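Local coordinates for nicotinate-nucleotide pyrophosphorylase (Ehrlichia chaffeensis, PDB 3L0G), which probably catalyses the decarboxylating transfer of phosphoribose to quinolinate, yielding nicotinate mononucleotide for NAD(+) biosynthesis, at residues E222-N227 and N249-L254; K243-V248 and T271-I276; Q199-N204 and E208-E213. All blocks are in the same frame, centred on the assembly; numbering follows the deposited sequence.

Contact 1 of 3, residues E222-N227 and N249-L254; sequences ESLSNN and NGKSVL
Leu-224, in the last turn of helix 217-225, reaches across to Lys-251 and Ser-252 just ahead of strand 253-257, a helix-to-loop contact on the outside of the beta/alpha barrel of the quinolinate phosphoribosyltransferase C-terminal domain. The case illustrates how one methyl can serve two environments. On the inner side, Leu-224 CD2 lies 4.2 Å from Ser-252 CB, both residues being buried, and Ser-252 rests on Ile-231 of the neighbouring strand. The other methyl of the leucine, CD1, packs on Ile-247 of helix 238-248. The Lys-251 side of the contact is open to solvent. Here Lys-251, whose CB is directed at the helix, sends its chain across the leucine at about a right angle. A bend at chi3 (-64°) and a further turn at chi4 bring NZ to 4.1 Å from Leu-224 CD2. No hydrogen bond joins the two segments, and this exposed lysine borders the leucine on its solvent side. The backbones on both sides turn sharply: the helix runs out through Asn-226 and Asn-227, where Asn-227 N bonds to Leu-224 O at 2.9 Å, while Asn-249 and Gly-250 both take positive phi before the chain enters the strand. Ser-252 gives the leucine only its CB and directs its hydroxyl elsewhere, with Asp-229 O a weak, competing acceptor for its single proton. The stronger bond runs from Ser-252 OG to Val-253 O, 2.9 Å long and with the donor tilted 25° from the carbonyl plane.

Contact 2 of 3, residues K243-V248 and T271-I276; sequences KAVDIV and TGVDYI
Val-245 on helix 238-248 meets the turn formed by Thr-271, Gly-272 and Val-273, and its side chain supplies the whole helical half of the contact. Followed outward, it shows how a branched residue can pack against backbone and side chain at once. The CB, directed at the turn, stands 3.9 Å from Thr-271 O. From there the two methyls part. CG1 lies anti to the backbone N (chi1 170°) and comes closest to the turn, 3.5 Å from Thr-271 O. CG2, the other branch, is 3.7 Å from that same oxygen, so all three side-chain carbons gather around one carbonyl oxygen in a purely van der Waals contact. CG2 also travels furthest across the turn: it is 4.2 Å from Gly-272 C, and it touches Val-273 CG1 at 3.7 Å. This is the apolar pair of the contact, and the two valines cross at about a right angle. The Val-273 methyl that meets it, CG1, lies anti to its own carbonyl carbon. Thr-271 adds OG1 at 4.2 Å from Val-245 CG2, but this hydroxyl is committed to Ile-268 O in the preceding helix. Between them Gly-272 bends the chain with a positive phi of 104°, bringing the backbone close to Val-245 without a side chain intervening. In the barrel, Val-245 also rests on Leu-254 of strand 253-257, while Val-273 packs on Ile-241 of that same helix 238-248 and on Val-256 of strand 253-257. Helix 238-248 therefore sits over strand 253-257 and against the turn that leads from helix 262-269 into strand 275-277, the next parallel strand of the sheet.

Contact 3 of 3, residues Q199-N204 and E208-E213; sequences QRLRKN and EYIAIE
Ile-210 inserts its terminal methyl between Leu-201 and Arg-202, consecutive residues of helix 194-204, and the side-chain conformations on both sides explain how a single carbon can meet two neighbours. In Ile-210, CG1 is anti to the carbonyl carbon and the chain then runs on almost straight (chi2 -169°), which carries CD1 out to the helix. Leu-201 CD2 touches it at 3.7 Å, the two side chains sliding past each other in opposite directions, so that Leu-201 CD2 also lies 3.9 Å from Ile-210 CG1. This leucine adopts an unusual chi2 of 128°, away from the staggered positions. Its CD2 also comes within 4.4 Å of Glu-208 CB, while the carboxylate end of that glutamate turns away from the helix.

Arg-202 behaves differently. Its chain is extended from CG to NE and crosses the isoleucine at about a right angle, with CG 3.6 Å and NE 3.7 Å from Ile-210 CD1; the guanidinium stands obliquely to that methyl. The polar end is engaged nonetheless: NE donates to a water at 2.8 Å, which in turn makes a weak bond to Glu-208 O, and NH2 binds Asn-226 O beyond the next strand and helix. On the helix, Arg-200 forms a salt bridge with Glu-53 of the second subunit, and Leu-201 packs on Ser-48 of that same subunit. Helix 194-204 and strand 210-214, with Leu-201 touching Val-181 of the parallel strand 181-183, complete a beta-alpha-beta crossover of the kind from which beta/alpha barrels are built.

How the contacts relate
Read from the N terminus, the three contacts show how successive beta/alpha units are stitched together. Contact 3 comes first and closes a tight loop, with only three residues between its segments, 199-204 and 208-213. The chain then opens contact 1 on helix 217-225 and closes it only after strand 230-234 and helix 238-248. Contact 2 opens on that last helix before contact 1 closes, and ends after helix 262-269, so contacts 1 and 2 cross. Ser-223 of contact 1 packs on Ile-212 of contact 3, joining the two. Contacts 1 and 2 meet along neighbouring parallel strands, where Leu-254 O probably accepts from Asp-274 N.

Contact 1 of 3, residues E222-N227 and N249-L254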
ATOM      1  N   GLU C 222      13.115 -27.626 -31.005  1.00 12.28           N
ATOM      2  CA  GLU C 222      11.819 -27.160 -31.496  1.00 12.27           C
ATOM      3  C   GLU C 222      11.645 -25.653 -31.250  1.00 12.19           C
ATOM      4  O   GLU C 222      11.056 -24.966 -32.060  1.00 12.98           O
ATOM      5  CB  GLU C 222      10.649 -27.957 -30.889  1.00 12.69           C
ATOM      6  CG  GLU C 222       9.279 -27.529 -31.409  1.00 12.02           C
ATOM      7  CD  GLU C 222       8.116 -28.326 -30.837  1.00 13.08           C
ATOM      8  OE1 GLU C 222       8.301 -29.197 -29.944  1.00 14.27           O
ATOM      9  OE2 GLU C 222       6.987 -28.094 -31.316  1.00 12.87           O
ATOM     10  N   SER C 223      12.170 -25.145 -30.138  1.00 11.69           N
ATOM     11  CA  SER C 223      12.126 -23.719 -29.853  1.00 10.86           C
ATOM     12  C   SER C 223      12.976 -22.924 -30.860  1.00 10.64           C
ATOM     13  O   SER C 223      12.576 -21.860 -31.339  1.00 10.85           O
ATOM     14  CB  SER C 223      12.607 -23.482 -28.416  1.00 11.12           C
ATOM     15  OG  SER C 223      11.734 -24.104 -27.488  1.00  9.60           O
ATOM     16  N   LEU C 224      14.142 -23.457 -31.185  1.00 10.77           N
ATOM     17  CA  LEU C 224      15.024 -22.868 -32.186  1.00 11.39           C
ATOM     18  C   LEU C 224      14.355 -22.816 -33.553  1.00 11.38           C
ATOM     19  O   LEU C 224      14.482 -21.832 -34.263  1.00 10.08           O
ATOM     20  CB  LEU C 224      16.315 -23.681 -32.322  1.00 11.94           C
ATOM     21  CG  LEU C 224      17.559 -23.324 -31.512  1.00 15.10           C
ATOM     22  CD1 LEU C 224      18.674 -24.299 -31.965  1.00 15.87           C
ATOM     23  CD2 LEU C 224      18.019 -21.854 -31.674  1.00 12.51           C
ATOM     24  N   SER C 225      13.648 -23.884 -33.911  1.00 12.52           N
ATOM     25  CA  SER C 225      12.945 -23.959 -35.202  1.00 13.08           C
ATOM     26  C   SER C 225      11.912 -22.866 -35.314  1.00 13.18           C
ATOM     27  O   SER C 225      11.644 -22.365 -36.420  1.00 12.64           O
ATOM     28  CB  SER C 225      12.263 -25.317 -35.370  1.00 13.36           C
ATOM     29  OG  SER C 225      13.261 -26.320 -35.508  1.00 14.61           O
ATOM     30  N   ASN C 226      11.341 -22.507 -34.157  1.00 12.67           N
ATOM     31  CA  ASN C 226      10.346 -21.438 -34.071  1.00 12.44           C
ATOM     32  C   ASN C 226      10.964 -20.041 -33.913  1.00 12.07           C
ATOM     33  O   ASN C 226      10.240 -19.079 -33.733  1.00 11.92           O
ATOM     34  CB  ASN C 226       9.357 -21.703 -32.933  1.00 12.66           C
ATOM     35  CG  ASN C 226       8.347 -22.761 -33.280  1.00 13.66           C
ATOM     36  OD1 ASN C 226       8.654 -23.953 -33.276  1.00 19.44           O
ATOM     37  ND2 ASN C 226       7.155 -22.344 -33.610  1.00 10.16           N
ATOM     38  N   ASN C 227      12.292 -19.938 -34.000  1.00 11.62           N
ATOM     39  CA  ASN C 227      13.001 -18.668 -33.943  1.00 11.12           C
ATOM     40  C   ASN C 227      12.754 -17.832 -32.668  1.00 10.65           C
ATOM     41  O   ASN C 227      12.580 -16.623 -32.757  1.00 10.25           O
ATOM     42  CB  ASN C 227      12.682 -17.834 -35.201  1.00 11.42           C
ATOM     43  CG  ASN C 227      13.083 -18.530 -36.483  1.00 12.22           C
ATOM     44  OD1 ASN C 227      14.184 -19.051 -36.597  1.00 14.22           O
ATOM     45  ND2 ASN C 227      12.180 -18.541 -37.461  1.00 10.99           N
ATOM     46  N   ASN C 249      24.108 -22.308 -31.329  1.00 15.71           N
ATOM     47  CA  ASN C 249      25.099 -21.614 -32.158  1.00 16.45           C
ATOM     48  C   ASN C 249      24.885 -20.081 -32.163  1.00 16.53           C
ATOM     49  O   ASN C 249      24.944 -19.431 -33.194  1.00 17.25           O
ATOM     50  CB  ASN C 249      25.054 -22.218 -33.580  1.00 16.94           C
ATOM     51  CG  ASN C 249      26.320 -21.919 -34.432  1.00 19.16           C
ATOM     52  OD1 ASN C 249      26.256 -22.003 -35.664  1.00 21.25           O
ATOM     53  ND2 ASN C 249      27.443 -21.578 -33.792  1.00 19.00           N
ATOM     54  N   GLY C 250      24.627 -19.507 -30.999  1.00 16.32           N
ATOM     55  CA  GLY C 250      24.408 -18.070 -30.875  1.00 16.59           C
ATOM     56  C   GLY C 250      23.197 -17.468 -31.587  1.00 16.80           C
ATOM     57  O   GLY C 250      23.133 -16.253 -31.725  1.00 16.90           O
ATOM     58  N   LYS C 251      22.247 -18.300 -32.018  1.00 16.82           N
ATOM     59  CA  LYS C 251      21.018 -17.841 -32.701  1.00 16.98           C
ATOM     60  C   LYS C 251      19.897 -17.484 -31.725  1.00 16.42           C
ATOM     61  O   LYS C 251      18.920 -16.853 -32.106  1.00 17.11           O
ATOM     62  CB  LYS C 251      20.503 -18.911 -33.668  1.00 17.74           C
ATOM     63  CG  LYS C 251      21.514 -19.324 -34.746  1.00 19.91           C
ATOM     64  CD  LYS C 251      20.935 -20.316 -35.764  1.00 24.04           C
ATOM     65  CE  LYS C 251      20.535 -21.687 -35.147  1.00 25.87           C
ATOM     66  NZ  LYS C 251      19.160 -22.087 -35.636  1.00 26.54           N
ATOM     67  N   SER C 252      20.025 -17.910 -30.471  1.00 14.89           N
ATOM     68  CA  SER C 252      19.129 -17.454 -29.426  1.00 13.99           C
ATOM     69  C   SER C 252      19.957 -17.161 -28.179  1.00 11.94           C
ATOM     70  O   SER C 252      21.056 -17.662 -28.020  1.00 10.18           O
ATOM     71  CB  SER C 252      18.011 -18.501 -29.198  1.00 14.50           C
ATOM     72  OG  SER C 252      17.375 -18.367 -27.950  1.00 17.72           O
ATOM     73  N   VAL C 253      19.438 -16.287 -27.324  1.00 10.78           N
ATOM     74  CA  VAL C 253      20.006 -16.094 -26.012  1.00  9.82           C
ATOM     75  C   VAL C 253      19.801 -17.430 -25.267  1.00  9.27           C
ATOM     76  O   VAL C 253      18.804 -18.109 -25.490  1.00  8.86           O
ATOM     77  CB  VAL C 253      19.334 -14.886 -25.291  1.00  9.94           C
ATOM     78  CG1 VAL C 253      19.609 -14.905 -23.789  1.00  6.62           C
ATOM     79  CG2 VAL C 253      19.805 -13.526 -25.952  1.00 10.00           C
ATOM     80  N   LEU C 254      20.765 -17.828 -24.448  1.00  9.15           N
ATOM     81  CA  LEU C 254      20.662 -19.060 -23.630  1.00  9.53           C
ATOM     82  C   LEU C 254      20.888 -18.745 -22.186  1.00  9.03           C
ATOM     83  O   LEU C 254      21.926 -18.171 -21.821  1.00  8.40           O
ATOM     84  CB  LEU C 254      21.729 -20.102 -24.034  1.00 10.02           C
ATOM     85  CG  LEU C 254      21.375 -21.229 -24.986  1.00 13.02           C
ATOM     86  CD1 LEU C 254      22.592 -22.155 -25.206  1.00 13.06           C
ATOM     87  CD2 LEU C 254      20.166 -21.997 -24.427  1.00 14.51           C
TER

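Contact 2 of 3, residues K243-V248 and T271-I276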
ATOM      1  N   LYS C 243      25.658 -29.363 -25.031  1.00 12.67           N
ATOM      2  CA  LYS C 243      25.033 -29.726 -26.309  1.00 13.36           C
ATOM      3  C   LYS C 243      24.121 -28.623 -26.808  1.00 12.68           C
ATOM      4  O   LYS C 243      24.044 -28.385 -28.009  1.00 12.19           O
ATOM      5  CB  LYS C 243      24.261 -31.038 -26.172  1.00 14.59           C
ATOM      6  CG  LYS C 243      23.527 -31.505 -27.390  1.00 17.60           C
ATOM      7  CD  LYS C 243      24.467 -32.208 -28.319  1.00 24.21           C
ATOM      8  CE  LYS C 243      23.871 -32.404 -29.724  1.00 25.79           C
ATOM      9  NZ  LYS C 243      24.780 -33.271 -30.518  1.00 25.37           N
ATOM     10  N   ALA C 244      23.402 -27.972 -25.889  1.00 12.28           N
ATOM     11  CA  ALA C 244      22.476 -26.920 -26.262  1.00 12.54           C
ATOM     12  C   ALA C 244      23.224 -25.740 -26.856  1.00 12.31           C
ATOM     13  O   ALA C 244      22.846 -25.243 -27.900  1.00 12.77           O
ATOM     14  CB  ALA C 244      21.637 -26.472 -25.055  1.00 12.10           C
ATOM     15  N   VAL C 245      24.294 -25.309 -26.196  1.00 12.59           N
ATOM     16  CA  VAL C 245      25.097 -24.184 -26.668  1.00 12.29           C
ATOM     17  C   VAL C 245      25.522 -24.448 -28.110  1.00 13.07           C
ATOM     18  O   VAL C 245      25.424 -23.566 -28.964  1.00 12.84           O
ATOM     19  CB  VAL C 245      26.346 -23.943 -25.789  1.00 11.81           C
ATOM     20  CG1 VAL C 245      27.291 -22.937 -26.434  1.00 11.26           C
ATOM     21  CG2 VAL C 245      25.948 -23.468 -24.383  1.00 11.50           C
ATOM     22  N   ASP C 246      25.961 -25.671 -28.384  1.00 13.45           N
ATOM     23  CA  ASP C 246      26.405 -26.037 -29.720  0.50 13.71           C
ATOM     24  C   ASP C 246      25.286 -25.947 -30.758  1.00 13.84           C
ATOM     25  O   ASP C 246      25.458 -25.393 -31.842  1.00 13.04           O
ATOM     26  CB  ASP C 246      26.944 -27.454 -29.704  0.50 13.89           C
ATOM     27  CG  ASP C 246      27.549 -27.831 -31.006  0.50 13.59           C
ATOM     28  OD1 ASP C 246      28.604 -27.258 -31.334  0.50 13.31           O
ATOM     29  OD2 ASP C 246      26.951 -28.674 -31.697  0.50 14.78           O
ATOM     30  N   ILE C 247      24.131 -26.519 -30.428  1.00 14.11           N
ATOM     31  CA  ILE C 247      22.981 -26.548 -31.342  0.50 13.93           C
ATOM     32  C   ILE C 247      22.463 -25.142 -31.576  1.00 13.94           C
ATOM     33  O   ILE C 247      22.104 -24.782 -32.664  1.00 13.68           O
ATOM     34  CB  ILE C 247      21.797 -27.388 -30.779  0.50 13.85           C
ATOM     35  CG1 ILE C 247      22.161 -28.874 -30.724  0.50 13.86           C
ATOM     36  CG2 ILE C 247      20.548 -27.200 -31.647  0.50 13.02           C
ATOM     37  CD1 ILE C 247      21.173 -29.728 -29.945  0.50 11.11           C
ATOM     38  N   VAL C 248      22.406 -24.352 -30.503  1.00 14.58           N
ATOM     39  CA  VAL C 248      21.868 -22.983 -30.612  1.00 14.42           C
ATOM     40  C   VAL C 248      22.798 -22.118 -31.485  1.00 15.04           C
ATOM     41  O   VAL C 248      22.334 -21.293 -32.275  1.00 14.21           O
ATOM     42  CB  VAL C 248      21.648 -22.324 -29.223  1.00 14.74           C
ATOM     43  CG1 VAL C 248      21.350 -20.829 -29.379  1.00 13.20           C
ATOM     44  CG2 VAL C 248      20.522 -23.044 -28.430  1.00 12.84           C
ATOM     45  N   THR C 271      30.607 -22.817 -20.348  1.00 14.68           N
ATOM     46  CA  THR C 271      29.962 -23.504 -21.470  1.00 14.01           C
ATOM     47  C   THR C 271      29.630 -22.513 -22.595  1.00 14.48           C
ATOM     48  O   THR C 271      29.555 -22.909 -23.751  1.00 14.87           O
ATOM     49  CB  THR C 271      28.646 -24.229 -21.060  1.00 14.49           C
ATOM     50  OG1 THR C 271      27.682 -23.270 -20.614  1.00 12.95           O
ATOM     51  CG2 THR C 271      28.888 -25.268 -19.970  1.00 12.67           C
ATOM     52  N   GLY C 272      29.449 -21.231 -22.261  1.00 13.73           N
ATOM     53  CA  GLY C 272      29.122 -20.192 -23.273  1.00 12.88           C
ATOM     54  C   GLY C 272      27.652 -19.734 -23.288  1.00 11.97           C
ATOM     55  O   GLY C 272      27.177 -19.117 -24.262  1.00 11.10           O
ATOM     56  N   VAL C 273      26.932 -20.032 -22.210  1.00 10.70           N
ATOM     57  CA  VAL C 273      25.586 -19.503 -22.023  1.00  9.59           C
ATOM     58  C   VAL C 273      25.689 -17.986 -21.727  1.00  9.94           C
ATOM     59  O   VAL C 273      26.769 -17.492 -21.414  1.00 11.06           O
ATOM     60  CB  VAL C 273      24.845 -20.299 -20.919  1.00  9.88           C
ATOM     61  CG1 VAL C 273      24.623 -21.759 -21.386  1.00  7.98           C
ATOM     62  CG2 VAL C 273      25.585 -20.247 -19.566  1.00  7.49           C
ATOM     63  N   ASP C 274      24.595 -17.257 -21.860  1.00  9.22           N
ATOM     64  CA  ASP C 274      24.576 -15.800 -21.630  1.00 10.04           C
ATOM     65  C   ASP C 274      24.200 -15.399 -20.206  1.00 10.16           C
ATOM     66  O   ASP C 274      24.729 -14.428 -19.659  1.00 10.38           O
ATOM     67  CB  ASP C 274      23.582 -15.139 -22.587  1.00 10.14           C
ATOM     68  CG  ASP C 274      23.912 -15.427 -24.052  1.00 10.77           C
ATOM     69  OD1 ASP C 274      24.981 -15.003 -24.503  1.00 12.00           O
ATOM     70  OD2 ASP C 274      23.122 -16.111 -24.739  1.00  9.94           O
ATOM     71  N   TYR C 275      23.283 -16.156 -19.618  1.00  9.29           N
ATOM     72  CA  TYR C 275      22.740 -15.834 -18.311  1.00  9.27           C
ATOM     73  C   TYR C 275      22.687 -17.086 -17.451  1.00  9.13           C
ATOM     74  O   TYR C 275      22.514 -18.190 -17.968  1.00  8.36           O
ATOM     75  CB  TYR C 275      21.330 -15.275 -18.470  1.00  8.61           C
ATOM     76  CG  TYR C 275      21.269 -13.959 -19.236  1.00  8.84           C
ATOM     77  CD1 TYR C 275      21.652 -12.774 -18.621  1.00 10.41           C
ATOM     78  CD2 TYR C 275      20.831 -13.900 -20.550  1.00  9.30           C
ATOM     79  CE1 TYR C 275      21.587 -11.580 -19.263  1.00 10.89           C
ATOM     80  CE2 TYR C 275      20.783 -12.662 -21.241  1.00 10.77           C
ATOM     81  CZ  TYR C 275      21.158 -11.516 -20.574  1.00 11.58           C
ATOM     82  OH  TYR C 275      21.145 -10.286 -21.175  1.00 13.44           O
ATOM     83  N   ILE C 276      22.824 -16.905 -16.140  1.00  9.99           N
ATOM     84  CA  ILE C 276      22.423 -17.939 -15.187  1.00  9.71           C
ATOM     85  C   ILE C 276      21.457 -17.326 -14.160  1.00 10.62           C
ATOM     86  O   ILE C 276      21.821 -16.389 -13.423  1.00 10.35           O
ATOM     87  CB  ILE C 276      23.635 -18.602 -14.501  1.00  9.41           C
ATOM     88  CG1 ILE C 276      24.531 -19.270 -15.563  1.00  9.47           C
ATOM     89  CG2 ILE C 276      23.168 -19.663 -13.457  1.00  9.68           C
ATOM     90  CD1 ILE C 276      25.967 -19.527 -15.081  1.00  6.25           C
TER

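Contact 3 of 3, residues Q199-N204 and E208-E213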
ATOM      1  N   GLN C 199       3.078 -20.089 -31.624  1.00 12.81           N
ATOM      2  CA  GLN C 199       2.151 -19.604 -32.657  1.00 14.01           C
ATOM      3  C   GLN C 199       1.036 -18.722 -32.089  1.00 13.63           C
ATOM      4  O   GLN C 199       0.756 -17.621 -32.631  1.00 13.22           O
ATOM      5  CB  GLN C 199       1.525 -20.764 -33.446  1.00 14.01           C
ATOM      6  CG  GLN C 199       2.477 -21.433 -34.484  1.00 18.06           C
ATOM      7  CD  GLN C 199       1.790 -22.583 -35.263  1.00 22.79           C
ATOM      8  OE1 GLN C 199       2.425 -23.303 -36.054  1.00 24.69           O
ATOM      9  NE2 GLN C 199       0.480 -22.741 -35.043  1.00 25.80           N
ATOM     10  N   ARG C 200       0.388 -19.209 -31.021  1.00 12.90           N
ATOM     11  CA  ARG C 200      -0.715 -18.460 -30.380  1.00 13.11           C
ATOM     12  C   ARG C 200      -0.261 -17.144 -29.785  1.00 12.99           C
ATOM     13  O   ARG C 200      -0.932 -16.119 -29.945  1.00 12.12           O
ATOM     14  CB  ARG C 200      -1.375 -19.298 -29.278  1.00 13.48           C
ATOM     15  CG  ARG C 200      -2.253 -20.399 -29.829  1.00 15.57           C
ATOM     16  CD  ARG C 200      -2.784 -21.212 -28.714  1.00 17.56           C
ATOM     17  NE  ARG C 200      -3.756 -22.204 -29.149  1.00 18.22           N
ATOM     18  CZ  ARG C 200      -4.416 -22.995 -28.306  1.00 17.98           C
ATOM     19  NH1 ARG C 200      -4.202 -22.917 -26.993  1.00 16.74           N
ATOM     20  NH2 ARG C 200      -5.289 -23.867 -28.776  1.00 16.55           N
ATOM     21  N   LEU C 201       0.865 -17.175 -29.071  1.00 12.57           N
ATOM     22  CA  LEU C 201       1.404 -15.968 -28.479  1.00 13.15           C
ATOM     23  C   LEU C 201       1.702 -14.936 -29.559  1.00 13.93           C
ATOM     24  O   LEU C 201       1.285 -13.792 -29.435  1.00 13.93           O
ATOM     25  CB  LEU C 201       2.654 -16.227 -27.625  1.00 12.82           C
ATOM     26  CG  LEU C 201       3.076 -15.015 -26.770  1.00 11.90           C
ATOM     27  CD1 LEU C 201       3.274 -15.367 -25.292  1.00 11.66           C
ATOM     28  CD2 LEU C 201       4.304 -14.353 -27.384  1.00 11.97           C
ATOM     29  N   ARG C 202       2.399 -15.350 -30.617  1.00 15.20           N
ATOM     30  CA  ARG C 202       2.727 -14.449 -31.720  1.00 15.93           C
ATOM     31  C   ARG C 202       1.489 -13.893 -32.401  1.00 17.02           C
ATOM     32  O   ARG C 202       1.505 -12.754 -32.865  1.00 17.11           O
ATOM     33  CB  ARG C 202       3.587 -15.143 -32.775  1.00 15.83           C
ATOM     34  CG  ARG C 202       5.004 -15.371 -32.332  1.00 15.47           C
ATOM     35  CD  ARG C 202       5.917 -15.610 -33.501  1.00 17.04           C
ATOM     36  NE  ARG C 202       7.298 -15.552 -33.053  1.00 14.58           N
ATOM     37  CZ  ARG C 202       8.219 -16.464 -33.314  1.00 14.82           C
ATOM     38  NH1 ARG C 202       9.437 -16.311 -32.814  1.00 17.29           N
ATOM     39  NH2 ARG C 202       7.949 -17.510 -34.075  1.00 15.62           N
ATOM     40  N   LYS C 203       0.434 -14.702 -32.486  1.00 17.70           N
ATOM     41  CA  LYS C 203      -0.801 -14.227 -33.054  1.00 18.80           C
ATOM     42  C   LYS C 203      -1.335 -13.079 -32.193  1.00 18.76           C
ATOM     43  O   LYS C 203      -1.833 -12.093 -32.718  1.00 18.63           O
ATOM     44  CB  LYS C 203      -1.841 -15.345 -33.178  1.00 19.00           C
ATOM     45  CG  LYS C 203      -3.193 -14.812 -33.616  1.00 21.93           C
ATOM     46  CD  LYS C 203      -4.149 -15.893 -34.108  1.00 24.66           C
ATOM     47  CE  LYS C 203      -5.508 -15.262 -34.505  1.00 26.42           C
ATOM     48  NZ  LYS C 203      -6.672 -16.171 -34.228  1.00 27.43           N
ATOM     49  N   ASN C 204      -1.203 -13.205 -30.882  1.00 18.50           N
ATOM     50  CA  ASN C 204      -1.784 -12.227 -29.950  1.00 19.59           C
ATOM     51  C   ASN C 204      -0.907 -11.030 -29.581  1.00 20.12           C
ATOM     52  O   ASN C 204      -1.430  -9.954 -29.394  1.00 20.64           O
ATOM     53  CB  ASN C 204      -2.263 -12.934 -28.693  1.00 19.28           C
ATOM     54  CG  ASN C 204      -3.427 -13.854 -28.974  1.00 20.14           C
ATOM     55  OD1 ASN C 204      -4.364 -13.462 -29.669  1.00 21.38           O
ATOM     56  ND2 ASN C 204      -3.367 -15.083 -28.476  1.00 16.93           N
ATOM     57  N   GLU C 208       6.527  -9.357 -29.807  1.00 21.28           N
ATOM     58  CA  GLU C 208       6.948  -9.543 -28.399  1.00 20.25           C
ATOM     59  C   GLU C 208       8.192 -10.408 -28.375  1.00 17.92           C
ATOM     60  O   GLU C 208       8.281 -11.390 -29.111  1.00 17.63           O
ATOM     61  CB  GLU C 208       5.893 -10.240 -27.528  1.00 20.66           C
ATOM     62  CG  GLU C 208       4.979  -9.303 -26.715  1.00 24.18           C
ATOM     63  CD  GLU C 208       5.665  -8.515 -25.629  1.00 27.13           C
ATOM     64  OE1 GLU C 208       6.640  -9.024 -25.025  1.00 30.62           O
ATOM     65  OE2 GLU C 208       5.204  -7.376 -25.368  1.00 30.84           O
ATOM     66  N   TYR C 209       9.136 -10.033 -27.523  1.00 15.63           N
ATOM     67  CA  TYR C 209      10.319 -10.826 -27.281  1.00 14.32           C
ATOM     68  C   TYR C 209       9.863 -12.139 -26.648  1.00 13.59           C
ATOM     69  O   TYR C 209       9.096 -12.118 -25.666  1.00 13.40           O
ATOM     70  CB  TYR C 209      11.228 -10.066 -26.320  1.00 14.12           C
ATOM     71  CG  TYR C 209      12.575 -10.661 -26.064  1.00 13.02           C
ATOM     72  CD1 TYR C 209      13.714 -10.148 -26.686  1.00 13.77           C
ATOM     73  CD2 TYR C 209      12.733 -11.675 -25.137  1.00 12.89           C
ATOM     74  CE1 TYR C 209      14.956 -10.671 -26.418  1.00 13.53           C
ATOM     75  CE2 TYR C 209      13.958 -12.193 -24.858  1.00 12.65           C
ATOM     76  CZ  TYR C 209      15.069 -11.699 -25.502  1.00 13.31           C
ATOM     77  OH  TYR C 209      16.289 -12.219 -25.200  1.00 12.81           O
ATOM     78  N   ILE C 210      10.318 -13.271 -27.172  1.00 11.99           N
ATOM     79  CA  ILE C 210       9.807 -14.554 -26.656  1.00 11.64           C
ATOM     80  C   ILE C 210      10.895 -15.357 -26.021  1.00 11.39           C
ATOM     81  O   ILE C 210      11.839 -15.718 -26.709  1.00 10.52           O
ATOM     82  CB  ILE C 210       9.154 -15.412 -27.757  1.00 11.22           C
ATOM     83  CG1 ILE C 210       8.052 -14.615 -28.471  1.00 11.30           C
ATOM     84  CG2 ILE C 210       8.609 -16.691 -27.151  1.00 10.89           C
ATOM     85  CD1 ILE C 210       7.164 -15.451 -29.400  1.00 11.92           C
ATOM     86  N   ALA C 211      10.745 -15.627 -24.714  1.00 11.34           N
ATOM     87  CA  ALA C 211      11.554 -16.619 -23.974  1.00 11.57           C
ATOM     88  C   ALA C 211      10.754 -17.879 -23.690  1.00 11.76           C
ATOM     89  O   ALA C 211       9.565 -17.800 -23.411  1.00 11.49           O
ATOM     90  CB  ALA C 211      12.042 -16.050 -22.656  1.00 11.85           C
ATOM     91  N   ILE C 212      11.413 -19.048 -23.726  1.00 11.78           N
ATOM     92  CA  ILE C 212      10.734 -20.316 -23.452  1.00 11.75           C
ATOM     93  C   ILE C 212      11.612 -21.265 -22.634  1.00 12.21           C
ATOM     94  O   ILE C 212      12.808 -21.385 -22.887  1.00 12.45           O
ATOM     95  CB  ILE C 212      10.263 -20.980 -24.753  1.00 12.03           C
ATOM     96  CG1 ILE C 212       9.495 -22.298 -24.469  1.00 11.38           C
ATOM     97  CG2 ILE C 212      11.445 -21.203 -25.694  1.00 11.27           C
ATOM     98  CD1 ILE C 212       8.706 -22.871 -25.719  1.00  9.89           C
ATOM     99  N   GLU C 213      11.040 -21.916 -21.629  1.00 12.23           N
ATOM    100  CA  GLU C 213      11.818 -22.899 -20.881  1.00 13.51           C
ATOM    101  C   GLU C 213      11.733 -24.322 -21.440  1.00 12.85           C
ATOM    102  O   GLU C 213      10.655 -24.850 -21.770  1.00 13.88           O
ATOM    103  CB  GLU C 213      11.570 -22.856 -19.378  1.00 13.81           C
ATOM    104  CG  GLU C 213      10.188 -22.781 -18.926  1.00 17.71           C
ATOM    105  CD  GLU C 213      10.046 -23.038 -17.413  1.00 19.43           C
ATOM    106  OE1 GLU C 213       9.279 -23.973 -17.044  1.00 16.04           O
ATOM    107  OE2 GLU C 213      10.719 -22.309 -16.621  1.00 20.74           O
TER
HETATM  108  O   HOH W   1       7.937 -12.976 -32.067  1.00 22.94           O